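Local structure of long form salivary protein D7L (Phlebotomus duboscqi, 6MT7) at residues A[131-136]-A[162-167]; A[176-181]-A[188-193]; A[183-188]-A[211-216]. The protein binds cysteinyl leukotrienes and a thromboxane A2 analog, modulating blood feeding and inhibiting thromboxane-dependent platelet aggregation. All blocks are in the same frame, centred on the assembly; numbering follows the deposited sequence.

Interaction 1: A[131-136]-A[162-167]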
ATOM      1  N   SER A 131      -4.988 -18.287   3.348  1.00 18.63           N
ATOM      2  CA  SER A 131      -4.595 -18.861   2.068  1.00 16.56           C
ATOM      3  C   SER A 131      -5.345 -18.272   0.881  1.00 15.67           C
ATOM      4  O   SER A 131      -4.909 -18.491  -0.253  1.00 21.18           O
ATOM      5  CB  SER A 131      -4.789 -20.381   2.093  1.00 19.10           C
ATOM      6  OG  SER A 131      -6.159 -20.696   2.258  1.00 19.85           O
ATOM      7  N   ASN A 132      -6.442 -17.535   1.093  1.00 16.38           N
ATOM      8  CA  ASN A 132      -7.130 -16.892  -0.029  1.00 16.56           C
ATOM      9  C   ASN A 132      -6.515 -15.541  -0.422  1.00 14.36           C
ATOM     10  O   ASN A 132      -7.096 -14.830  -1.250  1.00 15.04           O
ATOM     11  CB  ASN A 132      -8.615 -16.704   0.278  1.00 22.93           C
ATOM     12  CG  ASN A 132      -9.317 -18.013   0.597  1.00 40.92           C
ATOM     13  OD1 ASN A 132      -9.088 -19.032  -0.063  1.00 41.08           O
ATOM     14  ND2 ASN A 132     -10.185 -17.991   1.604  1.00 45.62           N
ATOM     15  N   THR A 133      -5.376 -15.183   0.160  1.00 14.13           N
ATOM     16  CA  THR A 133      -4.592 -14.016  -0.237  1.00  8.99           C
ATOM     17  C   THR A 133      -3.323 -14.490  -0.930  1.00 10.01           C
ATOM     18  O   THR A 133      -2.721 -15.489  -0.516  1.00 11.79           O
ATOM     19  CB  THR A 133      -4.234 -13.160   0.991  1.00 13.29           C
ATOM     20  OG1 THR A 133      -5.428 -12.643   1.580  1.00 13.24           O
ATOM     21  CG2 THR A 133      -3.322 -11.997   0.619  1.00 14.78           C
ATOM     22  N   LYS A 134      -2.919 -13.772  -1.981  1.00 12.04           N
ATOM     23  CA  LYS A 134      -1.734 -14.108  -2.760  1.00  9.24           C
ATOM     24  C   LYS A 134      -0.529 -14.354  -1.846  1.00 16.08           C
ATOM     25  O   LYS A 134      -0.124 -13.444  -1.102  1.00 12.41           O
ATOM     26  CB  LYS A 134      -1.399 -12.994  -3.753  1.00  6.74           C
ATOM     27  CG  LYS A 134      -0.185 -13.310  -4.612  1.00 11.89           C
ATOM     28  CD  LYS A 134       0.399 -12.065  -5.262  1.00 11.51           C
ATOM     29  CE  LYS A 134       1.327 -11.332  -4.305  1.00  8.83           C
ATOM     30  NZ  LYS A 134       2.591 -12.116  -4.080  1.00 10.67           N
ATOM     31  N   PRO A 135       0.059 -15.543  -1.873  1.00 12.35           N
ATOM     32  CA  PRO A 135       1.210 -15.806  -1.003  1.00 13.03           C
ATOM     33  C   PRO A 135       2.444 -15.058  -1.470  1.00 14.69           C
ATOM     34  O   PRO A 135       2.597 -14.722  -2.651  1.00 12.06           O
ATOM     35  CB  PRO A 135       1.408 -17.325  -1.113  1.00 20.12           C
ATOM     36  CG  PRO A 135       0.779 -17.705  -2.398  1.00 23.35           C
ATOM     37  CD  PRO A 135      -0.338 -16.727  -2.659  1.00 16.69           C
ATOM     38  N   LYS A 136       3.320 -14.771  -0.510  1.00 15.35           N
ATOM     39  CA  LYS A 136       4.664 -14.335  -0.850  1.00 14.16           C
ATOM     40  C   LYS A 136       5.345 -15.389  -1.706  1.00 20.67           C
ATOM     41  O   LYS A 136       5.264 -16.590  -1.421  1.00 19.36           O
ATOM     42  CB  LYS A 136       5.479 -14.092   0.416  1.00 19.10           C
ATOM     43  CG  LYS A 136       5.119 -12.824   1.167  1.00 24.96           C
ATOM     44  CD  LYS A 136       6.173 -12.556   2.225  1.00 26.62           C
ATOM     45  CE  LYS A 136       5.839 -11.346   3.053  1.00 25.04           C
ATOM     46  NZ  LYS A 136       6.920 -11.103   4.049  1.00 31.59           N
ATOM     47  N   ALA A 162      -6.512  -6.646 -10.883  1.00 12.42           N
ATOM     48  CA  ALA A 162      -6.617  -5.210 -10.623  1.00 14.49           C
ATOM     49  C   ALA A 162      -6.486  -4.904  -9.139  1.00 12.82           C
ATOM     50  O   ALA A 162      -5.929  -3.865  -8.760  1.00  8.37           O
ATOM     51  CB  ALA A 162      -7.939  -4.668 -11.162  1.00 13.97           C
ATOM     52  N   TYR A 163      -7.005  -5.791  -8.283  1.00  9.91           N
ATOM     53  CA  TYR A 163      -6.841  -5.591  -6.847  1.00 10.80           C
ATOM     54  C   TYR A 163      -5.366  -5.702  -6.446  1.00  9.46           C
ATOM     55  O   TYR A 163      -4.836  -4.833  -5.744  1.00  6.70           O
ATOM     56  CB  TYR A 163      -7.695  -6.594  -6.053  1.00  9.92           C
ATOM     57  CG  TYR A 163      -7.346  -6.534  -4.585  1.00 11.83           C
ATOM     58  CD1 TYR A 163      -7.856  -5.528  -3.778  1.00 14.38           C
ATOM     59  CD2 TYR A 163      -6.451  -7.445  -4.020  1.00 11.02           C
ATOM     60  CE1 TYR A 163      -7.498  -5.430  -2.449  1.00 13.98           C
ATOM     61  CE2 TYR A 163      -6.077  -7.346  -2.693  1.00 12.69           C
ATOM     62  CZ  TYR A 163      -6.608  -6.341  -1.911  1.00 12.98           C
ATOM     63  OH  TYR A 163      -6.253  -6.236  -0.584  1.00 15.59           O
ATOM     64  N   TYR A 164      -4.675  -6.752  -6.894  1.00  7.27           N
ATOM     65  CA  TYR A 164      -3.308  -6.938  -6.415  1.00  8.59           C
ATOM     66  C   TYR A 164      -2.334  -5.946  -7.039  1.00  6.52           C
ATOM     67  O   TYR A 164      -1.303  -5.633  -6.430  1.00  6.93           O
ATOM     68  CB  TYR A 164      -2.863  -8.385  -6.648  1.00  6.58           C
ATOM     69  CG  TYR A 164      -3.415  -9.271  -5.562  1.00  7.01           C
ATOM     70  CD1 TYR A 164      -2.859  -9.268  -4.288  1.00  8.37           C
ATOM     71  CD2 TYR A 164      -4.532 -10.054  -5.785  1.00  9.01           C
ATOM     72  CE1 TYR A 164      -3.376 -10.062  -3.274  1.00 10.91           C
ATOM     73  CE2 TYR A 164      -5.062 -10.843  -4.777  1.00  8.57           C
ATOM     74  CZ  TYR A 164      -4.482 -10.842  -3.525  1.00 13.14           C
ATOM     75  OH  TYR A 164      -5.011 -11.629  -2.524  1.00 11.16           O
ATOM     76  N   TYR A 165      -2.637  -5.431  -8.230  1.00  6.65           N
ATOM     77  CA  TYR A 165      -1.885  -4.294  -8.758  1.00  6.67           C
ATOM     78  C   TYR A 165      -2.240  -2.988  -8.058  1.00  6.55           C
ATOM     79  O   TYR A 165      -1.598  -1.970  -8.329  1.00  7.02           O
ATOM     80  CB  TYR A 165      -2.144  -4.117 -10.250  1.00  8.83           C
ATOM     81  CG  TYR A 165      -1.672  -5.250 -11.124  1.00  7.08           C
ATOM     82  CD1 TYR A 165      -0.511  -5.957 -10.835  1.00  9.64           C
ATOM     83  CD2 TYR A 165      -2.388  -5.593 -12.263  1.00 14.82           C
ATOM     84  CE1 TYR A 165      -0.080  -7.001 -11.671  1.00 11.15           C
ATOM     85  CE2 TYR A 165      -1.974  -6.627 -13.094  1.00 15.28           C
ATOM     86  CZ  TYR A 165      -0.829  -7.324 -12.796  1.00 12.63           C
ATOM     87  OH  TYR A 165      -0.439  -8.348 -13.642  1.00 14.54           O
ATOM     88  N   ARG A 166      -3.236  -3.004  -7.168  1.00  6.47           N
ATOM     89  CA  ARG A 166      -3.721  -1.814  -6.471  1.00  6.57           C
ATOM     90  C   ARG A 166      -4.175  -0.741  -7.455  1.00  6.54           C
ATOM     91  O   ARG A 166      -3.940   0.458  -7.264  1.00  6.63           O
ATOM     92  CB  ARG A 166      -2.691  -1.268  -5.477  1.00  7.23           C
ATOM     93  CG  ARG A 166      -2.845  -1.872  -4.070  1.00  6.14           C
ATOM     94  CD  ARG A 166      -2.414  -3.344  -4.058  1.00  6.16           C
ATOM     95  NE  ARG A 166      -2.522  -3.954  -2.729  1.00  6.09           N
ATOM     96  CZ  ARG A 166      -2.093  -5.182  -2.436  1.00  7.96           C
ATOM     97  NH1 ARG A 166      -1.531  -5.946  -3.370  1.00  6.20           N
ATOM     98  NH2 ARG A 166      -2.207  -5.653  -1.200  1.00  6.90           N
ATOM     99  N   LEU A 167      -4.857  -1.177  -8.514  1.00  6.73           N
ATOM    100  CA  LEU A 167      -5.646  -0.247  -9.309  1.00  8.73           C
ATOM    101  C   LEU A 167      -6.975   0.054  -8.628  1.00  8.32           C
ATOM    102  O   LEU A 167      -7.496   1.168  -8.756  1.00  8.04           O
ATOM    103  CB  LEU A 167      -5.886  -0.812 -10.709  1.00  7.17           C
ATOM    104  CG  LEU A 167      -4.612  -1.242 -11.444  1.00  7.20           C
ATOM    105  CD1 LEU A 167      -4.936  -1.822 -12.818  1.00  8.73           C
ATOM    106  CD2 LEU A 167      -3.652  -0.077 -11.556  1.00  7.17           C
TER
HETATM  107  O   HOH W   1      -7.389 -12.744  -2.773  1.00 18.85           O

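Interaction 2: A[176-181]-A[188-193]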
ATOM      1  N   HIS A 176      -6.880   6.280  -5.848  1.00 10.48           N
ATOM      2  CA  HIS A 176      -6.662   7.527  -6.578  1.00 14.23           C
ATOM      3  C   HIS A 176      -5.201   7.965  -6.570  1.00 12.35           C
ATOM      4  O   HIS A 176      -4.757   8.631  -7.513  1.00 12.60           O
ATOM      5  CB  HIS A 176      -7.517   8.650  -5.982  1.00 18.34           C
ATOM      6  CG  HIS A 176      -8.965   8.590  -6.361  1.00 31.23           C
ATOM      7  ND1 HIS A 176      -9.769   7.506  -6.072  1.00 31.64           N
ATOM      8  CD2 HIS A 176      -9.763   9.494  -6.981  1.00 33.45           C
ATOM      9  CE1 HIS A 176     -10.993   7.738  -6.513  1.00 30.75           C
ATOM     10  NE2 HIS A 176     -11.017   8.938  -7.066  1.00 30.62           N
ATOM     11  N   PHE A 177      -4.455   7.636  -5.520  1.00 10.88           N
ATOM     12  CA  PHE A 177      -3.105   8.160  -5.353  1.00 10.11           C
ATOM     13  C   PHE A 177      -2.028   7.272  -5.962  1.00 11.49           C
ATOM     14  O   PHE A 177      -0.840   7.596  -5.826  1.00 12.05           O
ATOM     15  CB  PHE A 177      -2.796   8.372  -3.861  1.00 10.80           C
ATOM     16  CG  PHE A 177      -2.834   7.110  -3.050  1.00  6.88           C
ATOM     17  CD1 PHE A 177      -1.753   6.245  -3.021  1.00  9.96           C
ATOM     18  CD2 PHE A 177      -3.956   6.791  -2.305  1.00 18.59           C
ATOM     19  CE1 PHE A 177      -1.796   5.080  -2.279  1.00 11.42           C
ATOM     20  CE2 PHE A 177      -3.996   5.636  -1.560  1.00 16.63           C
ATOM     21  CZ  PHE A 177      -2.919   4.781  -1.547  1.00 16.46           C
ATOM     22  N   ARG A 178      -2.401   6.158  -6.592  1.00  9.32           N
ATOM     23  CA  ARG A 178      -1.424   5.232  -7.165  1.00  7.16           C
ATOM     24  C   ARG A 178      -0.490   5.945  -8.139  1.00 14.91           C
ATOM     25  O   ARG A 178      -0.924   6.733  -8.985  1.00 16.88           O
ATOM     26  CB  ARG A 178      -2.155   4.075  -7.852  1.00  9.33           C
ATOM     27  CG  ARG A 178      -1.275   2.908  -8.285  1.00 13.47           C
ATOM     28  CD  ARG A 178      -0.810   2.089  -7.085  1.00  9.64           C
ATOM     29  NE  ARG A 178      -0.404   0.750  -7.494  1.00  7.37           N
ATOM     30  CZ  ARG A 178       0.859   0.334  -7.519  1.00  9.85           C
ATOM     31  NH1 ARG A 178       1.831   1.148  -7.138  1.00  6.23           N
ATOM     32  NH2 ARG A 178       1.153  -0.904  -7.910  1.00 11.45           N
ATOM     33  N   ASN A 179       0.808   5.685  -7.985  1.00 12.39           N
ATOM     34  CA  ASN A 179       1.863   6.303  -8.775  1.00 14.32           C
ATOM     35  C   ASN A 179       2.455   5.205  -9.642  1.00 18.78           C
ATOM     36  O   ASN A 179       3.127   4.300  -9.136  1.00 12.14           O
ATOM     37  CB  ASN A 179       2.913   6.937  -7.860  1.00 13.67           C
ATOM     38  CG  ASN A 179       4.064   7.586  -8.619  1.00 21.05           C
ATOM     39  OD1 ASN A 179       4.300   7.304  -9.794  1.00 14.92           O
ATOM     40  ND2 ASN A 179       4.804   8.450  -7.931  1.00 29.07           N
ATOM     41  N   LEU A 180       2.193   5.277 -10.946  1.00  8.46           N
ATOM     42  CA  LEU A 180       2.784   4.354 -11.901  1.00 10.36           C
ATOM     43  C   LEU A 180       3.744   5.068 -12.853  1.00  7.80           C
ATOM     44  O   LEU A 180       4.008   4.565 -13.947  1.00 11.92           O
ATOM     45  CB  LEU A 180       1.687   3.628 -12.677  1.00 14.66           C
ATOM     46  CG  LEU A 180       0.699   2.781 -11.855  1.00 16.58           C
ATOM     47  CD1 LEU A 180      -0.250   1.992 -12.767  1.00 16.87           C
ATOM     48  CD2 LEU A 180       1.410   1.841 -10.873  1.00 13.81           C
ATOM     49  N   ASN A 181       4.277   6.219 -12.431  1.00 10.24           N
ATOM     50  CA  ASN A 181       5.084   7.054 -13.320  1.00 11.08           C
ATOM     51  C   ASN A 181       6.286   6.294 -13.869  1.00 16.53           C
ATOM     52  O   ASN A 181       6.601   6.399 -15.062  1.00 18.33           O
ATOM     53  CB  ASN A 181       5.571   8.308 -12.594  1.00 11.71           C
ATOM     54  CG  ASN A 181       4.440   9.219 -12.119  1.00 14.70           C
ATOM     55  OD1 ASN A 181       3.298   9.137 -12.575  1.00 19.59           O
ATOM     56  ND2 ASN A 181       4.772  10.105 -11.199  1.00 12.49           N
ATOM     57  N   GLU A 188      -1.600  12.295 -15.223  1.00  8.32           N
ATOM     58  CA  GLU A 188      -2.765  12.607 -16.048  1.00  8.75           C
ATOM     59  C   GLU A 188      -3.375  11.350 -16.650  1.00  8.90           C
ATOM     60  O   GLU A 188      -4.602  11.208 -16.702  1.00  9.12           O
ATOM     61  CB  GLU A 188      -2.380  13.580 -17.159  1.00  9.08           C
ATOM     62  CG  GLU A 188      -2.205  15.003 -16.673  1.00  9.05           C
ATOM     63  CD  GLU A 188      -3.513  15.599 -16.204  1.00  9.24           C
ATOM     64  OE1 GLU A 188      -3.568  15.994 -15.016  1.00  9.94           O
ATOM     65  OE2 GLU A 188      -4.472  15.680 -17.012  1.00 10.37           O
ATOM     66  N   GLN A 189      -2.533  10.432 -17.130  1.00  8.83           N
ATOM     67  CA  GLN A 189      -3.061   9.198 -17.699  1.00  9.17           C
ATOM     68  C   GLN A 189      -3.783   8.386 -16.637  1.00  9.11           C
ATOM     69  O   GLN A 189      -4.910   7.922 -16.849  1.00  8.92           O
ATOM     70  CB  GLN A 189      -1.932   8.389 -18.343  1.00  9.13           C
ATOM     71  CG  GLN A 189      -1.458   9.017 -19.656  1.00  9.34           C
ATOM     72  CD  GLN A 189      -0.015   8.697 -19.980  1.00 24.02           C
ATOM     73  OE1 GLN A 189       0.542   7.734 -19.471  1.00 13.38           O
ATOM     74  NE2 GLN A 189       0.602   9.521 -20.822  1.00 29.73           N
ATOM     75  N   PHE A 190      -3.166   8.233 -15.468  1.00  9.04           N
ATOM     76  CA  PHE A 190      -3.821   7.459 -14.423  1.00  8.10           C
ATOM     77  C   PHE A 190      -5.136   8.103 -14.009  1.00  8.23           C
ATOM     78  O   PHE A 190      -6.149   7.409 -13.844  1.00  8.29           O
ATOM     79  CB  PHE A 190      -2.907   7.293 -13.215  1.00  7.69           C
ATOM     80  CG  PHE A 190      -3.414   6.288 -12.234  1.00  7.93           C
ATOM     81  CD1 PHE A 190      -3.184   4.932 -12.435  1.00 10.90           C
ATOM     82  CD2 PHE A 190      -4.143   6.688 -11.123  1.00 10.12           C
ATOM     83  CE1 PHE A 190      -3.675   3.984 -11.522  1.00  8.80           C
ATOM     84  CE2 PHE A 190      -4.629   5.749 -10.220  1.00  7.22           C
ATOM     85  CZ  PHE A 190      -4.401   4.401 -10.426  1.00  9.20           C
ATOM     86  N   ALA A 191      -5.134   9.433 -13.834  1.00  8.30           N
ATOM     87  CA  ALA A 191      -6.367  10.142 -13.497  1.00  8.50           C
ATOM     88  C   ALA A 191      -7.452   9.899 -14.534  1.00 10.62           C
ATOM     89  O   ALA A 191      -8.632   9.762 -14.187  1.00 12.04           O
ATOM     90  CB  ALA A 191      -6.105  11.649 -13.373  1.00  9.24           C
ATOM     91  N   SER A 192      -7.083   9.872 -15.821  1.00  9.44           N
ATOM     92  CA  SER A 192      -8.087   9.617 -16.848  1.00 10.98           C
ATOM     93  C   SER A 192      -8.682   8.219 -16.710  1.00 10.77           C
ATOM     94  O   SER A 192      -9.876   8.031 -16.969  1.00 13.02           O
ATOM     95  CB  SER A 192      -7.499   9.828 -18.252  1.00 16.33           C
ATOM     96  OG  SER A 192      -6.625   8.770 -18.620  1.00 26.79           O
ATOM     97  N   CYS A 193      -7.884   7.237 -16.279  1.00  9.19           N
ATOM     98  CA  CYS A 193      -8.427   5.897 -16.040  1.00  9.09           C
ATOM     99  C   CYS A 193      -9.395   5.887 -14.864  1.00  9.98           C
ATOM    100  O   CYS A 193     -10.449   5.244 -14.928  1.00 13.35           O
ATOM    101  CB  CYS A 193      -7.295   4.903 -15.793  1.00 12.10           C
ATOM    102  SG  CYS A 193      -6.230   4.712 -17.219  1.00 15.00           S
TER

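Interaction 3: A[183-188]-A[211-216]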
ATOM      1  N   LEU A 183       6.589   3.301 -14.515  1.00 17.17           N
ATOM      2  CA  LEU A 183       6.121   2.329 -15.493  1.00 16.68           C
ATOM      3  C   LEU A 183       5.622   2.972 -16.777  1.00 16.10           C
ATOM      4  O   LEU A 183       5.104   2.257 -17.643  1.00 19.30           O
ATOM      5  CB  LEU A 183       4.995   1.478 -14.899  1.00 18.10           C
ATOM      6  CG  LEU A 183       5.280   0.850 -13.540  1.00 22.27           C
ATOM      7  CD1 LEU A 183       4.143  -0.070 -13.143  1.00 16.62           C
ATOM      8  CD2 LEU A 183       6.601   0.100 -13.605  1.00 23.41           C
ATOM      9  N   GLY A 184       5.764   4.288 -16.915  1.00 17.64           N
ATOM     10  CA  GLY A 184       5.324   4.982 -18.107  1.00 18.87           C
ATOM     11  C   GLY A 184       3.880   5.418 -18.095  1.00 18.62           C
ATOM     12  O   GLY A 184       3.310   5.649 -19.168  1.00 21.45           O
ATOM     13  N   ILE A 185       3.261   5.519 -16.922  1.00 10.58           N
ATOM     14  CA  ILE A 185       1.889   6.002 -16.783  1.00  8.84           C
ATOM     15  C   ILE A 185       1.960   7.323 -16.030  1.00  7.84           C
ATOM     16  O   ILE A 185       2.292   7.344 -14.838  1.00  8.24           O
ATOM     17  CB  ILE A 185       0.996   5.003 -16.031  1.00  9.95           C
ATOM     18  CG1 ILE A 185       1.051   3.629 -16.691  1.00 13.42           C
ATOM     19  CG2 ILE A 185      -0.445   5.523 -15.951  1.00  8.90           C
ATOM     20  CD1 ILE A 185       0.204   3.521 -17.910  1.00 16.47           C
ATOM     21  N   THR A 186       1.640   8.421 -16.711  1.00  8.07           N
ATOM     22  CA  THR A 186       1.706   9.718 -16.052  1.00  7.93           C
ATOM     23  C   THR A 186       0.535   9.884 -15.092  1.00  9.41           C
ATOM     24  O   THR A 186      -0.446   9.140 -15.126  1.00  7.93           O
ATOM     25  CB  THR A 186       1.672  10.861 -17.065  1.00  9.23           C
ATOM     26  OG1 THR A 186       0.390  10.875 -17.702  1.00  8.63           O
ATOM     27  CG2 THR A 186       2.764  10.689 -18.130  1.00 12.72           C
ATOM     28  N   ASP A 187       0.643  10.903 -14.237  1.00  9.91           N
ATOM     29  CA  ASP A 187      -0.459  11.224 -13.336  1.00  7.63           C
ATOM     30  C   ASP A 187      -1.730  11.554 -14.115  1.00  9.59           C
ATOM     31  O   ASP A 187      -2.828  11.159 -13.714  1.00  9.27           O
ATOM     32  CB  ASP A 187      -0.073  12.396 -12.437  1.00  8.39           C
ATOM     33  CG  ASP A 187       0.978  12.029 -11.400  1.00 16.51           C
ATOM     34  OD1 ASP A 187       1.257  10.828 -11.194  1.00 13.90           O
ATOM     35  OD2 ASP A 187       1.506  12.967 -10.769  1.00 16.74           O
ATOM     36  N   GLU A 188      -1.600  12.295 -15.223  1.00  8.32           N
ATOM     37  CA  GLU A 188      -2.765  12.607 -16.048  1.00  8.75           C
ATOM     38  C   GLU A 188      -3.375  11.350 -16.650  1.00  8.90           C
ATOM     39  O   GLU A 188      -4.602  11.208 -16.702  1.00  9.12           O
ATOM     40  CB  GLU A 188      -2.380  13.580 -17.159  1.00  9.08           C
ATOM     41  CG  GLU A 188      -2.205  15.003 -16.673  1.00  9.05           C
ATOM     42  CD  GLU A 188      -3.513  15.599 -16.204  1.00  9.24           C
ATOM     43  OE1 GLU A 188      -3.568  15.994 -15.016  1.00  9.94           O
ATOM     44  OE2 GLU A 188      -4.472  15.680 -17.012  1.00 10.37           O
ATOM     45  N   ASN A 211      -7.790  -2.372 -18.272  1.00 15.63           N
ATOM     46  CA  ASN A 211      -7.695  -2.161 -19.712  1.00 12.38           C
ATOM     47  C   ASN A 211      -7.204  -0.761 -20.040  1.00 16.84           C
ATOM     48  O   ASN A 211      -6.495  -0.572 -21.037  1.00 15.69           O
ATOM     49  CB  ASN A 211      -9.050  -2.418 -20.366  1.00 16.54           C
ATOM     50  CG  ASN A 211      -9.462  -3.874 -20.286  1.00 22.89           C
ATOM     51  OD1 ASN A 211      -8.614  -4.761 -20.278  1.00 24.30           O
ATOM     52  ND2 ASN A 211     -10.760  -4.125 -20.215  1.00 21.21           N
ATOM     53  N   CYS A 212      -7.559   0.224 -19.212  1.00 18.12           N
ATOM     54  CA  CYS A 212      -7.136   1.598 -19.466  1.00 13.61           C
ATOM     55  C   CYS A 212      -5.642   1.770 -19.232  1.00 12.87           C
ATOM     56  O   CYS A 212      -4.954   2.416 -20.035  1.00 13.57           O
ATOM     57  CB  CYS A 212      -7.930   2.567 -18.587  1.00 19.84           C
ATOM     58  SG  CYS A 212      -7.479   4.307 -18.800  1.00 18.59           S
ATOM     59  N   VAL A 213      -5.120   1.203 -18.141  1.00 12.65           N
ATOM     60  CA  VAL A 213      -3.686   1.294 -17.884  1.00 12.70           C
ATOM     61  C   VAL A 213      -2.914   0.577 -18.986  1.00 12.31           C
ATOM     62  O   VAL A 213      -1.915   1.088 -19.501  1.00 13.33           O
ATOM     63  CB  VAL A 213      -3.349   0.728 -16.488  1.00 14.64           C
ATOM     64  CG1 VAL A 213      -1.836   0.563 -16.322  1.00 14.65           C
ATOM     65  CG2 VAL A 213      -3.901   1.638 -15.380  1.00 11.62           C
ATOM     66  N   GLU A 214      -3.385  -0.608 -19.381  1.00 14.20           N
ATOM     67  CA  GLU A 214      -2.688  -1.369 -20.411  1.00 16.87           C
ATOM     68  C   GLU A 214      -2.687  -0.633 -21.742  1.00 19.72           C
ATOM     69  O   GLU A 214      -1.711  -0.716 -22.497  1.00 19.50           O
ATOM     70  CB  GLU A 214      -3.332  -2.743 -20.565  1.00 23.02           C
ATOM     71  CG  GLU A 214      -2.534  -3.696 -21.437  1.00 30.82           C
ATOM     72  CD  GLU A 214      -3.083  -5.108 -21.398  1.00 33.64           C
ATOM     73  OE1 GLU A 214      -4.318  -5.274 -21.512  1.00 36.26           O
ATOM     74  OE2 GLU A 214      -2.278  -6.049 -21.244  1.00 38.55           O
ATOM     75  N   LYS A 215      -3.764   0.094 -22.041  1.00 22.87           N
ATOM     76  CA  LYS A 215      -3.808   0.870 -23.276  1.00 24.38           C
ATOM     77  C   LYS A 215      -2.759   1.977 -23.273  1.00 23.87           C
ATOM     78  O   LYS A 215      -2.151   2.267 -24.311  1.00 24.78           O
ATOM     79  CB  LYS A 215      -5.209   1.444 -23.479  1.00 28.19           C
ATOM     80  CG  LYS A 215      -5.392   2.162 -24.808  1.00 37.06           C
ATOM     81  CD  LYS A 215      -6.509   1.535 -25.629  1.00 44.15           C
ATOM     82  CE  LYS A 215      -6.680   2.239 -26.972  1.00 48.40           C
ATOM     83  NZ  LYS A 215      -6.086   1.459 -28.094  1.00 49.31           N
ATOM     84  N   HIS A 216      -2.520   2.600 -22.115  1.00 17.42           N
ATOM     85  CA  HIS A 216      -1.525   3.663 -22.048  1.00 20.86           C
ATOM     86  C   HIS A 216      -0.114   3.111 -22.196  1.00 26.07           C
ATOM     87  O   HIS A 216       0.716   3.697 -22.904  1.00 24.56           O
ATOM     88  CB  HIS A 216      -1.665   4.444 -20.742  1.00 20.16           C
ATOM     89  CG  HIS A 216      -2.861   5.341 -20.705  1.00 23.70           C
ATOM     90  ND1 HIS A 216      -3.055   6.356 -21.618  1.00 23.38           N
ATOM     91  CD2 HIS A 216      -3.926   5.375 -19.872  1.00 22.00           C
ATOM     92  CE1 HIS A 216      -4.191   6.977 -21.348  1.00 23.01           C
ATOM     93  NE2 HIS A 216      -4.737   6.402 -20.291  1.00 23.94           N
TER

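Interaction 1: A[131-136]-A[162-167]
The ring of Tyr164 lies between two quite different neighbours: Lys134 CB covers one face, and on the opposite face the edge of the Tyr163 ring points its CD2 over the centre. The Lys134 contact is CH-pi, with CB 4.0 Å from the centroid of the Tyr164 ring. At the hydroxyl end, Thr133 CG2 sits at the ring edge, near its plane, 3.6 Å from Tyr164 OH. Lys134 N donates a nearly straight bond (163°) to Tyr164 OH at 3.0 Å. A water in the ring plane bonds the same hydroxyl and also donates to Asn132 O, its oxygen 2.6 Å from that carbonyl. A tyrosine suits this place because its ring offers two flat apolar faces, to Lys134 CB and to the Tyr163 edge, while its hydroxyl reaches the polar backbone of an irregular loop. The lysine divides its labour similarly. Its aliphatic root packs on the ring, and bends at chi3 and chi4 (83° and 70°) fold Lys134 NZ back to Pro135 O at 3.0 Å; Thr138 O and Ser228 O also accept from this buried ammonium. Arg166, left-handed at the Schellman end of its helix, returns NH1 to Tyr164 O at 3.1 Å. The contact thus ties the loop between helices 120-128 and 140-144 to the end of helix 159-164, with Ile140 and Phe143 of helix 140-144 packing alongside.

Interaction 2: A[176-181]-A[188-193]
Helix 187-196 is packed against the loop that leads into it through Phe190, whose ring meets Arg178, Leu180 and the backbone of His176. With chi1 at -169°, Phe190 CG points away from the backbone N and carries the ring out from the helix to the loop. Arg178 CB comes in at the far end of the ring, 3.4 Å from Phe190 CZ, while Arg178 O stands over the same face, displaced toward the rim and 3.9 Å from Phe190 CD2. Beside it, Leu180 CD1 approaches obliquely, 4.2 Å from Phe190 CE1. Arginine suits this buried position because its methylene root can serve as apolar surface while its chain, bent at chi2 (73°), carries the guanidinium away to Tyr165 O. Leu180 uses its other methyl to cover that guanidinium, with CD2 over the centre of one face. The loop is shaped further by an Asx turn, in which Asn179 OD1 accepts from Asn181 N at 2.9 Å. On the helix, Ser192 OG donates to Gln189 O at 2.6 Å, a carbonyl that also receives Cys193 N. Cys193 is joined to Cys212 of helix 203-216, and a phenylalanine packed on the preceding loop beside this disulfide is consistent with the disulfide-linked, mainly helical architecture of odorant-binding-protein relatives.

Interaction 3: A[183-188]-A[211-216]
Ile185 joins Val213 and His216 where the turn capping helix 187-196 packs on the last turn of helix 203-216, probably as in other odorant-binding-protein-like domains. The turn starts with Leu183, an apolar residue resting on Ala220, Ile223 and Leu224 of helix 220-227. Gly184 follows with a positive phi of 87°, a conformation in which a CB would press on the preceding carbonyl oxygen, so glycine fits the bend. Next comes Ile185, buried and carrying the whole side-chain contact through a single methyl. Its CG1 is placed beside the backbone N (chi1 -54°), and from there CD1 extends to the helix, crossing the His216 side chain at about a right angle. CD1 lies 3.5 Å from His216 CB and 3.9 Å from Val213 CG1, so the longer arm of the beta-branched isoleucine sets its terminal methyl against both. The imidazole of His216 continues past this methyl toward helix 187-196, where NE2 forms a weak hydrogen bond with Ser192 OG. Thr186 then takes the N-cap position of helix 187-196, a role suited to its short hydroxyl side chain: OG1 accepts from Gln189 N. The backbone joins the apolar contact too, with Val213 O lying 3.6 Å from Ile185 CD1.

In the fold
Interactions 2 and 3 are buried and close together, their centres about 7 Å apart; both use helix 187-196, share Glu188 and are tied by the Cys193-Cys212 disulfide. Interaction 1, only partly buried, lies about 19 and 20 Å from their centres. Its chemistry is correspondingly more polar, a hydroxyl gripping loop backbone and water, whereas interactions 2 and 3 join their segments by apolar packing. Leu167 of 162-167 bridges all three, its CD2 packing on Phe190, Leu180 and Val213. Interactions 1 and 2 also meet where Arg166 O packs on Arg178 CD, linking the end of helix 159-164 to the loop 176-181.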